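Long-range contacts in gram-negative insecticidal protein (PDB 6FBM), which is an insecticidal toxin of the MACPF and beta-tripod families and probably acts by forming pores in membranes: residues 346-357 with 370-378; 17-25 with 34-43. All blocks are in the same frame, centred on the assembly; numbering follows the deposited sequence.

Contact 1 (346-357 with 370-378); sequences PSTSNGYKMVGQ and HAPIFKDLF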
# COMPACT_ATOMS: atom_id res chain seq x y z
N PRO A 346 -66.63 -33.40 -0.28
CA PRO A 346 -65.46 -34.24 -0.44
C PRO A 346 -64.54 -34.07 0.75
O PRO A 346 -64.43 -32.97 1.28
CB PRO A 346 -64.79 -33.68 -1.69
CG PRO A 346 -65.14 -32.23 -1.68
CD PRO A 346 -66.47 -32.11 -0.99
N SER A 347 -63.93 -35.16 1.19
CA SER A 347 -62.98 -35.09 2.28
C SER A 347 -61.70 -34.56 1.74
O SER A 347 -61.28 -34.97 0.66
CB SER A 347 -62.77 -36.45 2.96
OG SER A 347 -63.90 -36.80 3.73
N THR A 348 -61.09 -33.66 2.50
CA THR A 348 -59.88 -32.97 2.09
C THR A 348 -58.73 -33.22 3.05
O THR A 348 -58.95 -33.35 4.26
CB THR A 348 -60.12 -31.44 1.98
OG1 THR A 348 -60.68 -30.93 3.19
CG2 THR A 348 -61.04 -31.12 0.83
N SER A 349 -57.51 -33.24 2.51
CA SER A 349 -56.28 -33.39 3.30
C SER A 349 -55.08 -33.05 2.41
O SER A 349 -55.23 -32.88 1.19
CB SER A 349 -56.14 -34.84 3.79
OG SER A 349 -56.09 -35.72 2.66
N ASN A 350 -53.89 -32.97 3.02
CA ASN A 350 -52.62 -32.77 2.30
C ASN A 350 -52.65 -31.55 1.39
O ASN A 350 -52.13 -31.60 0.27
CB ASN A 350 -52.24 -34.00 1.45
CG ASN A 350 -52.16 -35.28 2.25
OD1 ASN A 350 -51.94 -35.26 3.49
ND2 ASN A 350 -52.32 -36.42 1.55
N GLY A 351 -53.28 -30.47 1.85
CA GLY A 351 -53.36 -29.26 1.05
C GLY A 351 -54.31 -29.29 -0.15
O GLY A 351 -54.34 -28.33 -0.95
N TYR A 352 -55.13 -30.35 -0.27
CA TYR A 352 -56.19 -30.37 -1.27
C TYR A 352 -57.39 -29.63 -0.70
O TYR A 352 -57.64 -29.68 0.49
CB TYR A 352 -56.59 -31.78 -1.63
CG TYR A 352 -55.66 -32.46 -2.60
CD1 TYR A 352 -54.54 -33.17 -2.15
CD2 TYR A 352 -55.92 -32.42 -3.96
CE1 TYR A 352 -53.70 -33.81 -3.03
CE2 TYR A 352 -55.10 -33.05 -4.85
CZ TYR A 352 -53.97 -33.75 -4.39
OH TYR A 352 -53.15 -34.38 -5.30
N LYS A 353 -58.13 -28.95 -1.58
CA LYS A 353 -59.18 -28.03 -1.14
C LYS A 353 -60.51 -28.28 -1.85
O LYS A 353 -60.54 -28.64 -3.02
CB LYS A 353 -58.73 -26.59 -1.36
CG LYS A 353 -57.37 -26.24 -0.77
CD LYS A 353 -57.35 -26.28 0.77
CE LYS A 353 -55.94 -26.10 1.31
NZ LYS A 353 -55.98 -25.68 2.74
N MET A 354 -61.59 -28.08 -1.11
CA MET A 354 -62.95 -28.16 -1.61
C MET A 354 -63.30 -26.91 -2.36
O MET A 354 -62.94 -25.81 -1.91
CB MET A 354 -63.93 -28.32 -0.44
CG MET A 354 -65.40 -28.35 -0.81
SD MET A 354 -66.33 -28.58 0.70
CE MET A 354 -67.99 -28.30 0.08
N VAL A 355 -64.01 -27.09 -3.48
CA VAL A 355 -64.55 -25.95 -4.24
C VAL A 355 -66.08 -25.91 -4.34
O VAL A 355 -66.65 -24.89 -4.77
CB VAL A 355 -63.95 -25.89 -5.65
CG1 VAL A 355 -62.46 -25.63 -5.54
CG2 VAL A 355 -64.23 -27.16 -6.43
N GLY A 356 -66.75 -27.00 -3.93
CA GLY A 356 -68.20 -27.09 -4.02
C GLY A 356 -68.73 -28.38 -3.47
O GLY A 356 -67.96 -29.31 -3.22
N GLN A 357 -70.04 -28.41 -3.24
CA GLN A 357 -70.76 -29.64 -2.85
C GLN A 357 -71.19 -30.41 -4.06
O GLN A 357 -71.45 -29.83 -5.11
CB GLN A 357 -72.02 -29.33 -2.03
CG GLN A 357 -71.77 -29.44 -0.56
CD GLN A 357 -72.93 -29.01 0.27
OE1 GLN A 357 -73.93 -28.50 -0.23
NE2 GLN A 357 -72.80 -29.20 1.56
N HIS A 370 -68.81 -37.59 -7.63
CA HIS A 370 -67.73 -37.00 -6.88
C HIS A 370 -67.58 -35.53 -7.23
O HIS A 370 -67.72 -35.14 -8.38
CB HIS A 370 -66.43 -37.76 -7.16
CG HIS A 370 -66.45 -39.16 -6.65
ND1 HIS A 370 -66.02 -39.50 -5.39
CD2 HIS A 370 -66.85 -40.32 -7.24
CE1 HIS A 370 -66.14 -40.80 -5.22
NE2 HIS A 370 -66.65 -41.32 -6.32
N ALA A 371 -67.30 -34.74 -6.20
CA ALA A 371 -66.89 -33.35 -6.35
C ALA A 371 -65.38 -33.33 -6.27
O ALA A 371 -64.82 -33.77 -5.29
CB ALA A 371 -67.48 -32.49 -5.25
N PRO A 372 -64.72 -32.79 -7.30
CA PRO A 372 -63.27 -32.77 -7.24
C PRO A 372 -62.72 -31.81 -6.15
O PRO A 372 -63.39 -30.87 -5.71
CB PRO A 372 -62.89 -32.32 -8.64
CG PRO A 372 -64.02 -31.49 -9.11
CD PRO A 372 -65.25 -32.02 -8.45
N ILE A 373 -61.51 -32.12 -5.72
CA ILE A 373 -60.73 -31.26 -4.84
C ILE A 373 -59.42 -30.92 -5.53
O ILE A 373 -58.95 -31.66 -6.38
CB ILE A 373 -60.52 -31.88 -3.44
CG1 ILE A 373 -59.83 -33.25 -3.50
CG2 ILE A 373 -61.86 -31.98 -2.75
CD1 ILE A 373 -59.63 -33.90 -2.15
N PHE A 374 -58.89 -29.75 -5.22
CA PHE A 374 -57.76 -29.18 -5.94
C PHE A 374 -56.70 -28.71 -4.97
O PHE A 374 -57.01 -28.27 -3.87
CB PHE A 374 -58.21 -28.01 -6.80
CG PHE A 374 -59.23 -28.38 -7.83
CD1 PHE A 374 -58.84 -28.83 -9.07
CD2 PHE A 374 -60.57 -28.26 -7.57
CE1 PHE A 374 -59.77 -29.16 -10.04
CE2 PHE A 374 -61.51 -28.59 -8.54
CZ PHE A 374 -61.11 -29.03 -9.79
N LYS A 375 -55.45 -28.86 -5.37
CA LYS A 375 -54.32 -28.47 -4.56
C LYS A 375 -53.47 -27.44 -5.31
O LYS A 375 -53.18 -27.61 -6.49
CB LYS A 375 -53.48 -29.69 -4.20
CG LYS A 375 -52.18 -29.33 -3.50
CD LYS A 375 -51.52 -30.56 -2.89
CE LYS A 375 -50.18 -30.20 -2.26
NZ LYS A 375 -49.84 -31.17 -1.18
N ASP A 376 -53.09 -26.39 -4.60
CA ASP A 376 -52.20 -25.37 -5.12
C ASP A 376 -50.76 -25.90 -5.06
O ASP A 376 -50.03 -25.62 -4.13
CB ASP A 376 -52.39 -24.08 -4.30
CG ASP A 376 -51.79 -22.85 -4.99
OD1 ASP A 376 -51.00 -23.00 -5.95
OD2 ASP A 376 -52.15 -21.72 -4.57
N LEU A 377 -50.38 -26.67 -6.08
CA LEU A 377 -49.12 -27.47 -6.04
C LEU A 377 -47.86 -26.61 -5.87
O LEU A 377 -47.03 -26.88 -5.00
CB LEU A 377 -48.96 -28.28 -7.32
CG LEU A 377 -47.76 -29.24 -7.39
CD1 LEU A 377 -47.52 -30.04 -6.10
CD2 LEU A 377 -47.96 -30.20 -8.58
N PHE A 378 -47.77 -25.56 -6.68
CA PHE A 378 -46.63 -24.66 -6.71
C PHE A 378 -46.77 -23.45 -5.77
O PHE A 378 -45.94 -22.55 -5.81
CB PHE A 378 -46.42 -24.19 -8.15
CG PHE A 378 -46.41 -25.32 -9.14
CD1 PHE A 378 -45.38 -26.23 -9.14
CD2 PHE A 378 -47.45 -25.49 -10.01
CE1 PHE A 378 -45.38 -27.31 -10.00
CE2 PHE A 378 -47.48 -26.56 -10.89
CZ PHE A 378 -46.43 -27.47 -10.90
O HOH W 1 -53.43 -26.04 -2.00
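With CG anti to the backbone N (chi1 173°) and the chain extended beyond it, K375 crosses the side chain of Y352 at about a right angle. Its CB lies over the middle of the tyrosine ring, 3.7 Å from the Y352 centroid and 14° off the ring normal, which defines a CH-pi contact. The same extension carries K375 NZ to N350 O at 2.7 Å, a hydrogen bond in which the donor is tilted from the carbonyl plane. N350 and G351, both with positive phi, form the corners of a type I' turn from S349 to Y352, which feeds strand 352-354, outermost within this chain in a mixed four-stranded sheet where 373-376 and then 318-321 follow. K353 and F374 are an antiparallel hydrogen-bonded pair: F374 N meets a lone pair of K353 O at 3.0 Å, whereas K353 N to F374 O (2.6 Å) is more bent, at 138°. On the Y352 side, I373 divides its branches, CG2 against P346 CG (3.5 Å) and CD1 against Y352 CB (3.7 Å). On the F374 side, V355 CG2 meets the phenylalanine ring edge at CE2 (3.7 Å). A water bridges G351 O and D376 N.

Contact 2 (17-25 with 34-43); sequences TSMGMGYDV and SLLGQPLFDF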
# COMPACT_ATOMS: atom_id res chain seq x y z
N THR A 17 -12.47 0.34 -23.43
CA THR A 17 -12.18 -1.00 -23.96
C THR A 17 -13.43 -1.70 -24.42
O THR A 17 -13.33 -2.68 -25.14
CB THR A 17 -11.52 -1.93 -22.93
OG1 THR A 17 -12.39 -2.06 -21.79
CG2 THR A 17 -10.16 -1.37 -22.48
N SER A 18 -14.59 -1.23 -23.98
CA SER A 18 -15.86 -1.79 -24.43
C SER A 18 -16.33 -1.24 -25.76
O SER A 18 -17.16 -1.85 -26.40
CB SER A 18 -16.93 -1.56 -23.39
OG SER A 18 -16.54 -2.15 -22.18
N MET A 19 -15.82 -0.08 -26.16
CA MET A 19 -16.33 0.61 -27.32
C MET A 19 -15.90 -0.08 -28.61
O MET A 19 -14.76 -0.54 -28.77
CB MET A 19 -15.91 2.06 -27.32
CG MET A 19 -16.41 2.84 -26.10
SD MET A 19 -18.16 2.60 -25.69
CE MET A 19 -18.93 3.49 -27.07
N GLY A 20 -16.86 -0.23 -29.52
CA GLY A 20 -16.57 -0.83 -30.79
C GLY A 20 -16.33 -2.32 -30.73
O GLY A 20 -15.78 -2.90 -31.66
N MET A 21 -16.74 -2.95 -29.64
CA MET A 21 -16.61 -4.39 -29.49
C MET A 21 -17.89 -4.98 -30.00
O MET A 21 -18.97 -4.39 -29.80
CB MET A 21 -16.52 -4.81 -28.04
CG MET A 21 -15.20 -4.62 -27.31
SD MET A 21 -13.74 -5.30 -28.14
CE MET A 21 -13.15 -3.75 -28.78
N GLY A 22 -17.79 -6.17 -30.60
CA GLY A 22 -18.96 -7.00 -30.81
C GLY A 22 -19.69 -7.31 -29.52
O GLY A 22 -19.08 -7.37 -28.44
N TYR A 23 -21.01 -7.49 -29.61
CA TYR A 23 -21.83 -7.78 -28.45
C TYR A 23 -22.72 -8.96 -28.70
O TYR A 23 -23.31 -9.07 -29.77
CB TYR A 23 -22.68 -6.60 -28.08
CG TYR A 23 -23.18 -6.66 -26.68
CD1 TYR A 23 -22.41 -6.19 -25.65
CD2 TYR A 23 -24.42 -7.19 -26.38
CE1 TYR A 23 -22.86 -6.23 -24.35
CE2 TYR A 23 -24.88 -7.23 -25.07
CZ TYR A 23 -24.10 -6.75 -24.06
OH TYR A 23 -24.51 -6.76 -22.74
N ASP A 24 -22.81 -9.83 -27.69
CA ASP A 24 -23.74 -10.92 -27.73
C ASP A 24 -25.12 -10.38 -27.35
O ASP A 24 -25.46 -10.26 -26.18
CB ASP A 24 -23.32 -12.03 -26.78
CG ASP A 24 -24.26 -13.22 -26.82
OD1 ASP A 24 -25.29 -13.17 -27.55
OD2 ASP A 24 -23.98 -14.19 -26.09
N VAL A 25 -25.93 -10.10 -28.36
CA VAL A 25 -27.27 -9.55 -28.15
C VAL A 25 -28.21 -10.52 -27.45
O VAL A 25 -29.27 -10.11 -26.98
CB VAL A 25 -27.90 -9.05 -29.45
CG1 VAL A 25 -27.04 -7.94 -30.05
CG2 VAL A 25 -28.12 -10.18 -30.46
N SER A 34 -20.76 -9.75 -21.76
CA SER A 34 -21.27 -10.15 -23.06
C SER A 34 -20.56 -9.47 -24.25
O SER A 34 -21.06 -9.56 -25.41
CB SER A 34 -22.77 -9.90 -23.12
OG SER A 34 -23.43 -10.80 -22.26
N LEU A 35 -19.43 -8.81 -23.99
CA LEU A 35 -18.56 -8.35 -25.07
C LEU A 35 -17.88 -9.55 -25.71
O LEU A 35 -17.66 -10.55 -25.06
CB LEU A 35 -17.50 -7.37 -24.57
CG LEU A 35 -18.02 -6.09 -23.94
CD1 LEU A 35 -16.89 -5.40 -23.20
CD2 LEU A 35 -18.61 -5.17 -24.98
N LEU A 36 -17.59 -9.43 -26.99
CA LEU A 36 -17.03 -10.51 -27.78
C LEU A 36 -15.65 -10.11 -28.21
O LEU A 36 -15.36 -8.92 -28.34
CB LEU A 36 -17.87 -10.79 -29.01
CG LEU A 36 -19.33 -11.20 -28.75
CD1 LEU A 36 -20.01 -11.31 -30.13
CD2 LEU A 36 -19.42 -12.52 -27.97
N GLY A 37 -14.83 -11.11 -28.50
CA GLY A 37 -13.38 -11.00 -28.43
C GLY A 37 -12.69 -9.89 -29.19
O GLY A 37 -12.11 -8.99 -28.59
N GLN A 38 -12.75 -9.98 -30.53
CA GLN A 38 -11.94 -9.12 -31.41
C GLN A 38 -12.47 -7.69 -31.49
O GLN A 38 -13.66 -7.49 -31.77
CB GLN A 38 -11.77 -9.68 -32.84
CG GLN A 38 -10.85 -10.87 -32.87
CD GLN A 38 -11.53 -12.19 -33.20
OE1 GLN A 38 -12.68 -12.43 -32.83
NE2 GLN A 38 -10.82 -13.04 -33.91
N PRO A 39 -11.60 -6.67 -31.21
CA PRO A 39 -11.98 -5.29 -31.56
C PRO A 39 -12.21 -5.14 -33.07
O PRO A 39 -11.51 -5.75 -33.85
CB PRO A 39 -10.76 -4.46 -31.12
CG PRO A 39 -10.10 -5.29 -30.07
CD PRO A 39 -10.30 -6.72 -30.52
N LEU A 40 -13.22 -4.37 -33.44
CA LEU A 40 -13.63 -4.24 -34.83
C LEU A 40 -12.90 -3.11 -35.50
O LEU A 40 -12.70 -3.13 -36.71
CB LEU A 40 -15.13 -3.99 -34.93
CG LEU A 40 -16.05 -5.22 -34.89
CD1 LEU A 40 -15.59 -6.34 -33.95
CD2 LEU A 40 -17.46 -4.77 -34.56
N PHE A 41 -12.51 -2.11 -34.72
CA PHE A 41 -12.03 -0.86 -35.27
C PHE A 41 -10.67 -0.53 -34.76
O PHE A 41 -10.22 -1.06 -33.75
CB PHE A 41 -13.00 0.25 -34.94
CG PHE A 41 -14.43 -0.08 -35.23
CD1 PHE A 41 -14.90 -0.08 -36.52
CD2 PHE A 41 -15.30 -0.41 -34.21
CE1 PHE A 41 -16.23 -0.37 -36.81
CE2 PHE A 41 -16.62 -0.72 -34.48
CZ PHE A 41 -17.08 -0.70 -35.79
N ASP A 42 -9.99 0.33 -35.51
CA ASP A 42 -8.71 0.91 -35.16
C ASP A 42 -9.10 2.36 -34.92
O ASP A 42 -9.45 3.06 -35.86
CB ASP A 42 -7.75 0.77 -36.35
CG ASP A 42 -6.41 1.49 -36.13
OD1 ASP A 42 -6.18 2.13 -35.09
OD2 ASP A 42 -5.53 1.41 -37.02
N PHE A 43 -9.06 2.80 -33.67
CA PHE A 43 -9.59 4.12 -33.30
C PHE A 43 -8.59 5.28 -33.40
O PHE A 43 -8.92 6.40 -33.01
CB PHE A 43 -10.21 4.07 -31.91
CG PHE A 43 -11.49 3.31 -31.85
CD1 PHE A 43 -12.62 3.81 -32.48
CD2 PHE A 43 -11.57 2.10 -31.18
CE1 PHE A 43 -13.80 3.11 -32.43
CE2 PHE A 43 -12.76 1.41 -31.11
CZ PHE A 43 -13.87 1.90 -31.73
O HOH W 2 -22.46 -13.44 -23.03
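G20 brings its CA to the edges of two rings, near the plane of each: F41, with CD2 at 3.7 Å from G20 CA, and F43, with CZ at 4.0 Å from the same atom. All three residues are buried, and L141 of helix 138-141 touches both phenylalanines. The packing continues along L35, whose CD2 rests 3.7 Å from M21 CB and also meets the edge of the Y23 ring, while its CD1 touches S18. With CG anti to the backbone N (chi1 -161°), the Y23 ring swings across to S34, whose CB lies over one face, 3.5 Å from CZ. The loose part is the corner at G37 and Q38, where the chain turns in solvent and contact is slight; M21 CE, 3.4 Å from CB of exposed P39, is the exception beside it. Bond quality does not follow burial: D24 N to S34 O is 2.9 Å and nearly straight (177°), and L36 N to G22 O is also 2.9 Å, but L40 N to well-packed G20 O is weak at 3.4 Å. Strand 21-23 of this hairpin also pairs with strand 170-177 of the large antiparallel sheet. The two shorter main-chain bonds and the apolar contacts thus join the segments, whereas Y23 OH to L28 O, S34 OG to L28 N and D24 OD1 to N26 N are consistent with polar ends bracing the connecting loop.

How the contacts relate
Contacts 1 and 2 flank the centre of the chain, with their own centres 57 Å apart and nearest atoms about 29 Å apart, and they share no strand. The hairpin of contact 2 comes first in sequence, complete well before 346-357 begins. Both join short antiparallel strands, but in different sheets: 17-25 with 34-43 adds to the large sheet that includes strands 64-78 and 120-134 in the MACPF range, whereas 346-357 with 370-378 belongs to a separate mixed sheet. Contact 2 is the more buried, and its side-chain contacts are largely apolar and aromatic. Contact 1 is only partly buried and adds a lysine ammonium bound directly across the interface.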